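Local coordinates for protein acarbose Kinase Mak1 (Uncultured bacterium, PDB 6WB4) that phosphorylates the antidiabetic drug acarbose using ATP, as a pfkB (ribokinase-like) family carbohydrate kinase from the human microbiome that gives resistance to the drug, at residues Ile159-Arg164 against Ala188-Asp193; Thr177-His182 against Tyr196-Val201; Gly112-Val117 against Pro132-Glu137; Leu27-Val32 against Arg153-Ser158. All coordinates share one frame; numbering follows the deposited sequence.

Contact 1: Ile159-Arg164 against Ala188-Asp193; sequences IMNWAR and ADYHKD. With GLC (alpha-D-glucopyranose), chain D; AC1 (4,6-dideoxy-4-{[(1S,4R,5S,6S)-4,5,6-trihydroxy-3-(hydroxymethyl)cyclohex-2-en-1-yl]amino}-alpha-D-glucopyranose), chain C.
A chi1 of 177° carries the Tyr190 ring toward 159-164, with CG turned away from the backbone N, and Arg164 curls up to meet it through a bend at chi3 (64°). The guanidinium stands nearly upright on the ring, planes 84° apart, and touches it through one corner: Arg164 NH2 is 3.4 Å from Tyr190 CE1, in a cation-pi contact. That same NH2 also donates to Tyr190 O, 3.1 Å away, on a lone pair of the carbonyl. NH1 of Arg164 makes a salt bridge 2.6 Å long to Asp193 OD2, using the anti lone pair. Within 159-164, Asn161 OD1 accepts from both NE and NH2 of Arg164, while Asn161 ND2 binds Phe136 O. At the far end of the ring, Tyr190 OH donates to Ile159 O at 2.8 Å, from above the carbonyl plane. The opposite ring face carries the chain D glucose, with GLC C1 over its centre and 3.6 Å from Tyr190 CE2. His191 NE2 shares a hydrogen bond of 3.2 Å with GLC O3. Arg164 and the Ile159 carbonyl probably help hold the tilt of Tyr190, an aromatic platform for the sugar, and Asp193 probably offsets the arginine's charge.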
# COMPACT_ATOMS: atom_id res chain seq x y z
N ILE B 159 -22.05 1.43 6.51
CA ILE B 159 -22.80 1.70 5.30
C ILE B 159 -22.27 0.94 4.08
O ILE B 159 -22.07 1.52 3.02
CB ILE B 159 -22.85 3.22 4.99
CG1 ILE B 159 -21.45 3.85 4.96
CG2 ILE B 159 -23.73 3.94 6.01
CD1 ILE B 159 -21.48 5.36 4.79
N MSE B 160 -22.04 -0.36 4.25
CA MSE B 160 -21.87 -1.24 3.10
C MSE B 160 -23.22 -1.29 2.40
O MSE B 160 -24.26 -1.18 3.06
CB MSE B 160 -21.42 -2.65 3.50
CG MSE B 160 -20.00 -2.80 4.04
SE MSE B 160 -18.63 -1.57 3.36
CE MSE B 160 -18.81 -0.16 4.69
N ASN B 161 -23.21 -1.48 1.09
CA ASN B 161 -24.43 -1.39 0.31
C ASN B 161 -25.43 -2.50 0.65
O ASN B 161 -26.64 -2.27 0.68
CB ASN B 161 -24.10 -1.42 -1.18
CG ASN B 161 -25.31 -1.16 -2.05
OD1 ASN B 161 -26.25 -0.46 -1.65
ND2 ASN B 161 -25.30 -1.70 -3.26
N TRP B 162 -24.91 -3.70 0.92
CA TRP B 162 -25.77 -4.82 1.27
C TRP B 162 -26.24 -4.73 2.72
O TRP B 162 -27.22 -5.35 3.11
CB TRP B 162 -25.05 -6.16 1.03
CG TRP B 162 -23.70 -6.25 1.67
CD1 TRP B 162 -22.50 -5.96 1.09
CD2 TRP B 162 -23.41 -6.65 3.02
NE1 TRP B 162 -21.48 -6.16 1.98
CE2 TRP B 162 -22.00 -6.59 3.18
CE3 TRP B 162 -24.19 -7.07 4.10
CZ2 TRP B 162 -21.37 -6.92 4.37
CZ3 TRP B 162 -23.56 -7.40 5.29
CH2 TRP B 162 -22.16 -7.32 5.42
N ALA B 163 -25.53 -3.93 3.51
CA ALA B 163 -25.81 -3.85 4.94
C ALA B 163 -27.15 -3.17 5.23
O ALA B 163 -27.69 -3.28 6.34
CB ALA B 163 -24.68 -3.13 5.66
N ARG B 164 -27.69 -2.45 4.24
CA ARG B 164 -29.01 -1.86 4.39
C ARG B 164 -30.05 -2.93 4.75
O ARG B 164 -31.00 -2.67 5.49
CB ARG B 164 -29.42 -1.09 3.12
CG ARG B 164 -29.64 -1.95 1.87
CD ARG B 164 -29.86 -1.11 0.60
NE ARG B 164 -28.70 -0.29 0.25
CZ ARG B 164 -28.65 1.03 0.40
NH1 ARG B 164 -29.70 1.68 0.88
NH2 ARG B 164 -27.56 1.71 0.07
N ALA B 188 -27.60 12.91 -1.08
CA ALA B 188 -27.33 11.63 -1.74
C ALA B 188 -28.29 10.53 -1.26
O ALA B 188 -28.51 10.36 -0.06
CB ALA B 188 -25.89 11.21 -1.51
N ASP B 189 -28.83 9.78 -2.21
CA ASP B 189 -29.87 8.79 -1.92
C ASP B 189 -29.30 7.51 -1.32
O ASP B 189 -30.00 6.75 -0.64
CB ASP B 189 -30.65 8.48 -3.19
CG ASP B 189 -31.39 9.69 -3.72
OD1 ASP B 189 -32.39 10.10 -3.10
OD2 ASP B 189 -30.95 10.24 -4.76
N TYR B 190 -28.02 7.26 -1.59
CA TYR B 190 -27.36 6.04 -1.14
C TYR B 190 -27.52 5.81 0.36
O TYR B 190 -27.73 4.69 0.80
CB TYR B 190 -25.87 6.06 -1.50
CG TYR B 190 -25.16 4.85 -0.98
CD1 TYR B 190 -25.13 3.67 -1.72
CD2 TYR B 190 -24.58 4.84 0.28
CE1 TYR B 190 -24.52 2.54 -1.23
CE2 TYR B 190 -23.97 3.72 0.78
CZ TYR B 190 -23.94 2.58 0.02
OH TYR B 190 -23.33 1.47 0.52
N HIS B 191 -27.39 6.89 1.13
CA HIS B 191 -27.35 6.80 2.59
C HIS B 191 -28.73 6.71 3.24
O HIS B 191 -28.84 6.31 4.40
CB HIS B 191 -26.62 8.02 3.16
CG HIS B 191 -25.28 8.27 2.54
ND1 HIS B 191 -25.13 8.64 1.22
CD2 HIS B 191 -24.03 8.23 3.07
CE1 HIS B 191 -23.84 8.80 0.96
NE2 HIS B 191 -23.16 8.56 2.07
N LYS B 192 -29.76 7.08 2.51
CA LYS B 192 -31.06 7.35 3.12
C LYS B 192 -31.65 6.15 3.88
O LYS B 192 -32.22 6.33 4.96
CB LYS B 192 -32.03 7.84 2.05
CG LYS B 192 -31.87 9.33 1.74
CD LYS B 192 -32.74 9.78 0.58
CE LYS B 192 -32.45 11.22 0.18
NZ LYS B 192 -33.21 11.62 -1.04
N ASP B 193 -31.50 4.95 3.34
CA ASP B 193 -31.98 3.75 4.02
C ASP B 193 -31.41 3.64 5.44
O ASP B 193 -32.09 3.24 6.38
CB ASP B 193 -31.61 2.49 3.23
CG ASP B 193 -32.65 2.12 2.20
OD1 ASP B 193 -33.84 2.40 2.43
OD2 ASP B 193 -32.28 1.53 1.16
C1 GLC D . -21.11 4.69 -1.20
C2 GLC D . -21.37 6.06 -0.57
C3 GLC D . -20.10 6.61 0.06
C4 GLC D . -19.56 5.59 1.06
C5 GLC D . -19.33 4.26 0.35
C6 GLC D . -18.79 3.20 1.31
O2 GLC D . -21.89 6.96 -1.56
O3 GLC D . -20.37 7.87 0.68
O4 GLC D . -18.36 6.06 1.69
O5 GLC D . -20.56 3.80 -0.23
O6 GLC D . -18.62 1.96 0.60
C1 AC1 C . -18.64 6.67 2.95
O2 AC1 C . -18.09 8.87 2.09
C2 AC1 C . -17.82 7.94 3.15
C4A AC1 C . -11.33 7.15 5.96
C3 AC1 C . -16.33 7.65 3.23
O3 AC1 C . -15.69 8.83 3.73
C4 AC1 C . -16.00 6.47 4.15
N4A AC1 C . -14.69 5.94 3.79
C5 AC1 C . -17.02 5.32 4.09
O5 AC1 C . -18.36 5.79 4.04
C6 AC1 C . -16.91 4.44 5.33
C1B AC1 C . -13.49 6.67 4.18
C2B AC1 C . -12.24 5.76 4.13
O2B AC1 C . -12.61 4.43 3.74
C3B AC1 C . -11.47 5.73 5.44
O3B AC1 C . -10.19 5.11 5.27
O4 AC1 C . -10.42 7.23 7.06
C5B AC1 C . -12.71 7.50 6.39
C7B AC1 C . -13.70 7.33 5.52
C6B AC1 C . -13.01 8.00 7.78
O6B AC1 C . -14.15 7.28 8.28

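Contact 2: Thr177-His182 against Tyr196-Val201; sequences TSTDLH and YGADYV. With AC1 (4,6-dideoxy-4-{[(1S,4R,5S,6S)-4,5,6-trihydroxy-3-(hydroxymethyl)cyclohex-2-en-1-yl]amino}-alpha-D-glucopyranose), chain C.
Ser178 and Tyr200 lie side by side, CA atoms 4.5 Å apart, where strands 176-180 and 200-204 run parallel as the two strands of a beta-alpha-beta unit whose connection carries the short helix 192-195. Thr179 pairs with Val201 one step on. Tyr200 supplies both regular bonds of the pairing: its N donates to Thr177 O at 2.9 Å, and its O accepts Thr179 N at 3.2 Å. Just before the strand, Asp199 folds back on Thr177. Its OD2 takes Thr177 N through the anti lone pair (2.9 Å), and Asp199 N donates to Thr177 OG1 at 3.1 Å. With chi1 at 52°, OG1 sits between the backbone N and carbonyl carbon of Thr177, which lets it meet Asp199 N and, weakly, Asp199 OD2. Arg223 takes the other carboxylate oxygen in a salt bridge. On the side of the sheet facing helix 192-195, the methyl CG2 of Thr179 rests on Ala198 CB. Further along, Asp180 OD1 accepts His182 N in an Asx turn, which shapes the chain where His182 enters the sugar and ATP pockets. Within that turn Leu181 packs against the neighbouring strand, its CD1 ending 3.7 Å from Val201 CG1.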
# COMPACT_ATOMS: atom_id res chain seq x y z
N THR B 177 -30.60 -0.27 16.92
CA THR B 177 -29.67 -0.17 15.82
C THR B 177 -28.99 1.18 15.82
O THR B 177 -29.53 2.16 16.33
CB THR B 177 -30.39 -0.42 14.48
OG1 THR B 177 -31.55 0.43 14.39
CG2 THR B 177 -30.86 -1.87 14.40
N SER B 178 -27.78 1.22 15.27
CA SER B 178 -27.08 2.48 15.06
C SER B 178 -26.37 2.44 13.72
O SER B 178 -26.23 1.37 13.12
CB SER B 178 -26.09 2.76 16.20
OG SER B 178 -25.09 1.76 16.27
N THR B 179 -25.95 3.61 13.24
CA THR B 179 -25.15 3.68 12.02
C THR B 179 -24.38 5.00 11.97
O THR B 179 -24.79 5.99 12.58
CB THR B 179 -26.02 3.57 10.74
OG1 THR B 179 -25.16 3.49 9.59
CG2 THR B 179 -26.94 4.78 10.59
N ASP B 180 -23.28 5.02 11.23
CA ASP B 180 -22.47 6.22 11.12
C ASP B 180 -22.43 6.65 9.65
O ASP B 180 -21.76 6.04 8.83
CB ASP B 180 -21.06 5.97 11.64
CG ASP B 180 -20.24 7.24 11.77
OD1 ASP B 180 -20.64 8.28 11.20
OD2 ASP B 180 -19.17 7.20 12.42
N LEU B 181 -23.15 7.72 9.34
CA LEU B 181 -23.29 8.17 7.96
C LEU B 181 -22.03 8.84 7.42
O LEU B 181 -21.88 9.04 6.22
CB LEU B 181 -24.47 9.14 7.85
CG LEU B 181 -25.79 8.50 8.26
CD1 LEU B 181 -26.92 9.48 8.09
CD2 LEU B 181 -26.05 7.28 7.39
N HIS B 182 -21.10 9.15 8.32
CA HIS B 182 -19.87 9.86 7.99
C HIS B 182 -20.17 11.13 7.21
O HIS B 182 -21.15 11.83 7.50
CB HIS B 182 -18.94 8.94 7.20
CG HIS B 182 -18.62 7.68 7.94
ND1 HIS B 182 -17.84 7.66 9.08
CD2 HIS B 182 -19.00 6.40 7.73
CE1 HIS B 182 -17.75 6.42 9.53
NE2 HIS B 182 -18.44 5.64 8.73
N TYR B 196 -32.71 6.78 7.64
CA TYR B 196 -34.12 6.68 8.06
C TYR B 196 -34.41 5.36 8.75
O TYR B 196 -35.52 5.14 9.23
CB TYR B 196 -35.06 6.84 6.86
CG TYR B 196 -34.86 8.09 6.05
CD1 TYR B 196 -34.33 9.24 6.61
CD2 TYR B 196 -35.21 8.12 4.70
CE1 TYR B 196 -34.15 10.39 5.86
CE2 TYR B 196 -35.03 9.26 3.94
CZ TYR B 196 -34.50 10.39 4.52
OH TYR B 196 -34.33 11.52 3.75
N GLY B 197 -33.42 4.48 8.80
CA GLY B 197 -33.65 3.12 9.25
C GLY B 197 -33.06 2.75 10.59
O GLY B 197 -33.34 1.67 11.11
N ALA B 198 -32.24 3.62 11.17
CA ALA B 198 -31.58 3.28 12.42
C ALA B 198 -32.13 4.07 13.60
O ALA B 198 -32.60 5.20 13.44
CB ALA B 198 -30.07 3.49 12.31
N ASP B 199 -32.03 3.49 14.78
CA ASP B 199 -32.53 4.11 16.00
C ASP B 199 -31.60 5.25 16.43
O ASP B 199 -32.06 6.31 16.85
CB ASP B 199 -32.68 3.07 17.12
CG ASP B 199 -33.66 1.96 16.77
OD1 ASP B 199 -34.81 2.28 16.40
OD2 ASP B 199 -33.28 0.77 16.82
N TYR B 200 -30.29 5.01 16.37
CA TYR B 200 -29.32 6.03 16.75
C TYR B 200 -28.48 6.38 15.54
O TYR B 200 -27.71 5.56 15.04
CB TYR B 200 -28.43 5.56 17.91
CG TYR B 200 -29.14 4.68 18.92
CD1 TYR B 200 -30.39 5.02 19.43
CD2 TYR B 200 -28.56 3.50 19.37
CE1 TYR B 200 -31.03 4.22 20.35
CE2 TYR B 200 -29.20 2.69 20.29
CZ TYR B 200 -30.44 3.05 20.77
OH TYR B 200 -31.08 2.25 21.68
N VAL B 201 -28.61 7.62 15.06
CA VAL B 201 -27.91 8.03 13.85
C VAL B 201 -26.74 8.95 14.17
O VAL B 201 -26.89 9.92 14.91
CB VAL B 201 -28.87 8.75 12.87
CG1 VAL B 201 -28.12 9.27 11.63
CG2 VAL B 201 -30.05 7.85 12.49
C1 AC1 C . -18.64 6.67 2.95
O2 AC1 C . -18.09 8.87 2.09
C2 AC1 C . -17.82 7.94 3.15
C4A AC1 C . -11.33 7.15 5.96
C3 AC1 C . -16.33 7.65 3.23
O3 AC1 C . -15.69 8.83 3.73
C4 AC1 C . -16.00 6.47 4.15
N4A AC1 C . -14.69 5.94 3.79
C5 AC1 C . -17.02 5.32 4.09
O5 AC1 C . -18.36 5.79 4.04
C6 AC1 C . -16.91 4.44 5.33
C1B AC1 C . -13.49 6.67 4.18
C2B AC1 C . -12.24 5.76 4.13
O2B AC1 C . -12.61 4.43 3.74
C3B AC1 C . -11.47 5.73 5.44
O3B AC1 C . -10.19 5.11 5.27
O4 AC1 C . -10.42 7.23 7.06
C5B AC1 C . -12.71 7.50 6.39
C7B AC1 C . -13.70 7.33 5.52
C6B AC1 C . -13.01 8.00 7.78
O6B AC1 C . -14.15 7.28 8.28

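Contact 3: Gly112-Val117 against Pro132-Glu137; sequences GTRRSV and PRHPFE. With GLC (alpha-D-glucopyranose), chain E.
Arg115 and Arg133 make the stacking part of this contact: their guanidinium groups lie flat on each other, centres 3.6 Å apart and planes at 21°. A bend at chi3 (71°) turns Arg115 back on the loop before its strand, where NE and NH2 grip Thr113 O side-on, both at 2.8 Å and in the guanidinium plane. Asp87 meets the charge of Arg115 and Asp131 that of Arg133, which probably offsets the repulsion between the two cations. Arg133 NH2 also reaches Ile56 O of the second subunit. Hydrogen bonding across the contact is slight: His134 NE2 approaches Gly112 O edge-on, 2.7 Å away, but the bond is bent and weak. In van der Waals contact, His134 CE1 sits 3.7 Å from Arg114 CG and over one face of the Arg114 guanidinium. Arg114 CG also rests on Pro132 O at 3.5 Å. Phe136 offers its ring edge to the chain E glucose, CD1 lying 3.2 Å from GLC O5. Polar partners of Arg114 lie outside: NH1 is hydrogen-bonded to Val32 O, and NH2 forms a salt bridge with Asp82. Strand 115-120 belongs to the small four-stranded sheet that forms the lid in ribokinase-like enzymes, and 132-137 is the loop leaving its edge strand 126-131.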
# COMPACT_ATOMS: atom_id res chain seq x y z
N GLY B 112 -11.85 -10.56 -3.38
CA GLY B 112 -10.90 -10.35 -2.30
C GLY B 112 -11.27 -9.34 -1.24
O GLY B 112 -12.35 -8.75 -1.25
N THR B 113 -10.38 -9.19 -0.27
CA THR B 113 -10.54 -8.28 0.86
C THR B 113 -10.48 -6.81 0.44
O THR B 113 -9.69 -6.45 -0.44
CB THR B 113 -9.46 -8.55 1.90
OG1 THR B 113 -9.53 -9.93 2.30
CG2 THR B 113 -9.62 -7.64 3.11
N ARG B 114 -11.31 -5.97 1.05
CA ARG B 114 -11.24 -4.53 0.84
C ARG B 114 -9.90 -4.01 1.29
O ARG B 114 -9.41 -4.40 2.35
CB ARG B 114 -12.35 -3.80 1.59
CG ARG B 114 -13.75 -4.30 1.36
CD ARG B 114 -14.74 -3.46 2.17
NE ARG B 114 -16.06 -4.09 2.26
CZ ARG B 114 -16.45 -4.91 3.23
NH1 ARG B 114 -15.62 -5.23 4.21
NH2 ARG B 114 -17.67 -5.41 3.21
N ARG B 115 -9.31 -3.10 0.52
CA ARG B 115 -8.00 -2.58 0.87
C ARG B 115 -7.87 -1.11 0.49
O ARG B 115 -8.58 -0.62 -0.36
CB ARG B 115 -6.91 -3.40 0.19
CG ARG B 115 -7.01 -3.47 -1.33
CD ARG B 115 -6.34 -4.74 -1.84
NE ARG B 115 -7.14 -5.91 -1.49
CZ ARG B 115 -6.77 -7.17 -1.67
NH1 ARG B 115 -5.57 -7.45 -2.19
NH2 ARG B 115 -7.59 -8.15 -1.31
N SER B 116 -6.98 -0.42 1.18
CA SER B 116 -6.72 0.98 0.89
C SER B 116 -5.23 1.26 0.94
O SER B 116 -4.48 0.57 1.65
CB SER B 116 -7.43 1.90 1.89
OG SER B 116 -8.82 1.67 1.94
N VAL B 117 -4.80 2.25 0.17
CA VAL B 117 -3.53 2.91 0.43
C VAL B 117 -3.87 4.27 1.02
O VAL B 117 -4.70 5.00 0.48
CB VAL B 117 -2.64 3.04 -0.83
CG1 VAL B 117 -1.55 4.09 -0.62
CG2 VAL B 117 -2.04 1.68 -1.22
N PRO B 132 -12.62 -0.97 -2.78
CA PRO B 132 -13.73 -1.76 -2.23
C PRO B 132 -13.79 -3.20 -2.75
O PRO B 132 -14.38 -4.05 -2.08
CB PRO B 132 -14.97 -0.97 -2.66
CG PRO B 132 -14.53 -0.14 -3.80
CD PRO B 132 -13.10 0.20 -3.53
N ARG B 133 -13.23 -3.47 -3.94
CA ARG B 133 -13.13 -4.83 -4.49
C ARG B 133 -14.49 -5.45 -4.82
O ARG B 133 -14.73 -5.83 -5.97
CB ARG B 133 -12.36 -5.76 -3.53
CG ARG B 133 -10.84 -5.61 -3.56
CD ARG B 133 -10.29 -5.81 -4.96
NE ARG B 133 -8.83 -5.64 -5.05
CZ ARG B 133 -7.97 -6.64 -5.04
NH1 ARG B 133 -8.40 -7.90 -4.95
NH2 ARG B 133 -6.67 -6.40 -5.13
N HIS B 134 -15.34 -5.63 -3.82
CA HIS B 134 -16.63 -6.33 -3.99
C HIS B 134 -17.59 -5.62 -4.96
O HIS B 134 -17.69 -4.39 -4.96
CB HIS B 134 -17.30 -6.50 -2.63
CG HIS B 134 -16.39 -7.04 -1.57
ND1 HIS B 134 -16.62 -6.83 -0.22
CD2 HIS B 134 -15.25 -7.76 -1.65
CE1 HIS B 134 -15.65 -7.39 0.48
NE2 HIS B 134 -14.81 -7.96 -0.36
N PRO B 135 -18.34 -6.40 -5.76
CA PRO B 135 -19.36 -5.85 -6.66
C PRO B 135 -20.39 -5.00 -5.92
O PRO B 135 -20.87 -5.41 -4.87
CB PRO B 135 -20.02 -7.10 -7.25
CG PRO B 135 -19.01 -8.18 -7.10
CD PRO B 135 -18.27 -7.87 -5.84
N PHE B 136 -20.72 -3.83 -6.48
CA PHE B 136 -21.68 -2.92 -5.86
C PHE B 136 -23.00 -3.61 -5.48
O PHE B 136 -23.54 -3.37 -4.41
CB PHE B 136 -21.98 -1.74 -6.79
CG PHE B 136 -22.87 -0.71 -6.18
CD1 PHE B 136 -22.34 0.28 -5.35
CD2 PHE B 136 -24.24 -0.75 -6.38
CE1 PHE B 136 -23.17 1.22 -4.77
CE2 PHE B 136 -25.07 0.19 -5.80
CZ PHE B 136 -24.54 1.18 -4.99
N GLU B 137 -23.52 -4.44 -6.38
CA GLU B 137 -24.82 -5.08 -6.17
C GLU B 137 -24.70 -6.42 -5.43
O GLU B 137 -25.65 -7.20 -5.41
CB GLU B 137 -25.53 -5.29 -7.51
CG GLU B 137 -26.03 -4.02 -8.20
CD GLU B 137 -27.12 -3.29 -7.43
OE1 GLU B 137 -27.78 -3.90 -6.57
OE2 GLU B 137 -27.32 -2.09 -7.71
C1 GLC E . -20.56 3.27 -6.23
C2 GLC E . -20.80 4.76 -5.94
C3 GLC E . -21.22 5.08 -4.50
C4 GLC E . -20.66 4.10 -3.46
C5 GLC E . -19.50 3.31 -4.05
C6 GLC E . -18.82 2.41 -3.02
O1 GLC E . -19.64 3.16 -7.32
O2 GLC E . -19.63 5.52 -6.28
O3 GLC E . -22.66 5.11 -4.42
O4 GLC E . -20.22 4.83 -2.31
O5 GLC E . -20.05 2.53 -5.12
O6 GLC E . -19.77 1.51 -2.41

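Contact 4: Leu27-Val32 against Arg153-Ser158; sequences LVVGGV and RHVHVS
Ser158 meets the loop that follows strand 24-29 at the end of a parallel strand pair, and its short side chain is the one to follow. CB points toward 27-32 and lies 3.3 Å from Gly30 O. With chi1 at -58°, OG swings beside its own backbone N, and from there it donates to Gly30 O at 2.8 Å, approaching from above the carbonyl plane. The same OG has Val28 CG1 as a looser neighbour, and the side chain is about 3 Å from a bound calcium ion at its nearest atom. Ser158 N donates to Val29 O at 3.0 Å. Upstream, the strands pair regularly, Leu27 beside Val155, Val28 beside His156 and Val29 beside Val157: Leu27 N reaches His154 O, His156 N reaches Leu27 O, and Val29 N reaches His156 O at 2.8 Å. On the face toward helix 163-172, Val29 CG2 packs 3.8 Å from Val155 CG1. On the other face Val28 CG1 touches the edge of the His156 ring, under helices 65-73 and 265-280, and His156 ND1 is held by Ser178 OG. Helices thus cover both sides of these central strands, the alpha/beta/alpha core of the ribokinase-like fold, whose active site lies at the loops leaving the carboxyl ends of parallel strands, as Ser158 does beside the calcium ion.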
# COMPACT_ATOMS: atom_id res chain seq x y z
N LEU B 27 -23.03 -5.94 18.03
CA LEU B 27 -22.57 -6.54 16.78
C LEU B 27 -22.32 -5.42 15.77
O LEU B 27 -23.17 -4.56 15.58
CB LEU B 27 -23.59 -7.54 16.26
CG LEU B 27 -23.29 -8.16 14.89
CD1 LEU B 27 -21.96 -8.92 14.88
CD2 LEU B 27 -24.43 -9.09 14.53
N VAL B 28 -21.14 -5.43 15.16
CA VAL B 28 -20.82 -4.49 14.09
C VAL B 28 -20.97 -5.23 12.76
O VAL B 28 -20.46 -6.34 12.61
CB VAL B 28 -19.40 -3.92 14.21
CG1 VAL B 28 -19.13 -2.89 13.09
CG2 VAL B 28 -19.20 -3.27 15.57
N VAL B 29 -21.66 -4.62 11.81
CA VAL B 29 -21.89 -5.28 10.53
C VAL B 29 -21.22 -4.56 9.37
O VAL B 29 -21.61 -3.46 9.01
CB VAL B 29 -23.41 -5.37 10.22
CG1 VAL B 29 -23.63 -5.96 8.84
CG2 VAL B 29 -24.11 -6.21 11.25
N GLY B 30 -20.19 -5.19 8.80
CA GLY B 30 -19.53 -4.66 7.62
C GLY B 30 -18.48 -3.60 7.85
O GLY B 30 -18.36 -3.05 8.95
N GLY B 31 -17.70 -3.32 6.80
CA GLY B 31 -16.77 -2.20 6.80
C GLY B 31 -15.29 -2.50 6.94
O GLY B 31 -14.46 -1.62 6.73
N VAL B 32 -14.95 -3.74 7.28
CA VAL B 32 -13.55 -4.05 7.53
C VAL B 32 -12.75 -4.09 6.24
O VAL B 32 -13.23 -4.52 5.18
CB VAL B 32 -13.39 -5.39 8.31
CG1 VAL B 32 -13.60 -6.58 7.39
CG2 VAL B 32 -12.02 -5.46 8.95
N ARG B 153 -27.24 -7.90 21.28
CA ARG B 153 -28.17 -7.00 21.93
C ARG B 153 -28.39 -5.73 21.11
O ARG B 153 -29.51 -5.24 21.00
CB ARG B 153 -27.69 -6.64 23.33
CG ARG B 153 -28.64 -5.72 24.05
CD ARG B 153 -28.11 -5.24 25.39
NE ARG B 153 -28.82 -4.03 25.79
CZ ARG B 153 -28.41 -3.20 26.75
NH1 ARG B 153 -27.30 -3.47 27.44
NH2 ARG B 153 -29.13 -2.12 27.03
N HIS B 154 -27.31 -5.21 20.55
CA HIS B 154 -27.38 -4.03 19.71
C HIS B 154 -26.58 -4.28 18.42
O HIS B 154 -25.57 -4.98 18.44
CB HIS B 154 -26.85 -2.82 20.46
CG HIS B 154 -26.76 -1.58 19.63
ND1 HIS B 154 -27.77 -0.64 19.59
CD2 HIS B 154 -25.80 -1.12 18.79
CE1 HIS B 154 -27.43 0.34 18.77
NE2 HIS B 154 -26.23 0.07 18.28
N VAL B 155 -27.03 -3.70 17.32
CA VAL B 155 -26.41 -3.93 16.03
C VAL B 155 -26.01 -2.60 15.39
O VAL B 155 -26.88 -1.78 15.07
CB VAL B 155 -27.35 -4.72 15.11
CG1 VAL B 155 -26.73 -4.92 13.74
CG2 VAL B 155 -27.69 -6.07 15.74
N HIS B 156 -24.71 -2.38 15.22
CA HIS B 156 -24.20 -1.17 14.58
C HIS B 156 -23.85 -1.48 13.14
O HIS B 156 -23.12 -2.44 12.85
CB HIS B 156 -22.99 -0.62 15.32
CG HIS B 156 -22.42 0.62 14.70
ND1 HIS B 156 -23.01 1.85 14.85
CD2 HIS B 156 -21.32 0.81 13.94
CE1 HIS B 156 -22.29 2.76 14.21
NE2 HIS B 156 -21.26 2.15 13.64
N VAL B 157 -24.39 -0.70 12.22
CA VAL B 157 -24.32 -1.07 10.82
C VAL B 157 -23.52 -0.07 9.99
O VAL B 157 -23.92 1.09 9.82
CB VAL B 157 -25.73 -1.21 10.23
CG1 VAL B 157 -25.68 -1.44 8.75
CG2 VAL B 157 -26.48 -2.34 10.93
N SER B 158 -22.39 -0.55 9.47
CA SER B 158 -21.56 0.23 8.56
C SER B 158 -22.31 0.35 7.25
O SER B 158 -23.11 -0.52 6.90
CB SER B 158 -20.18 -0.42 8.37
OG SER B 158 -19.50 -0.57 9.61

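Contacts 2 and 4 share one sheet: strands 24-29, 152-157, 176-180 and 200-204 are successive neighbours, and Thr179 OG1 lies 2.7 Å from Val157 O across the middle pair. Contact 1 lies just beyond strands 152-157 and 176-180, with Ile159 CD1 4.0 Å from His182 CD2 and Met160 CE 3.6 Å from Gly31 CA. Contact 3 approaches from the lid: Tyr190 CE1 is 4.0 Å from Phe136 CZ, and Arg114 joins contact 3 to contact 4. Contacts 2 and 3 stay about 12 Å apart at their nearest atoms. Between core and lid, contacts 1, 2 and 3 contribute Ile159, Tyr190, His191, His182 and Phe136 to the sugar pocket.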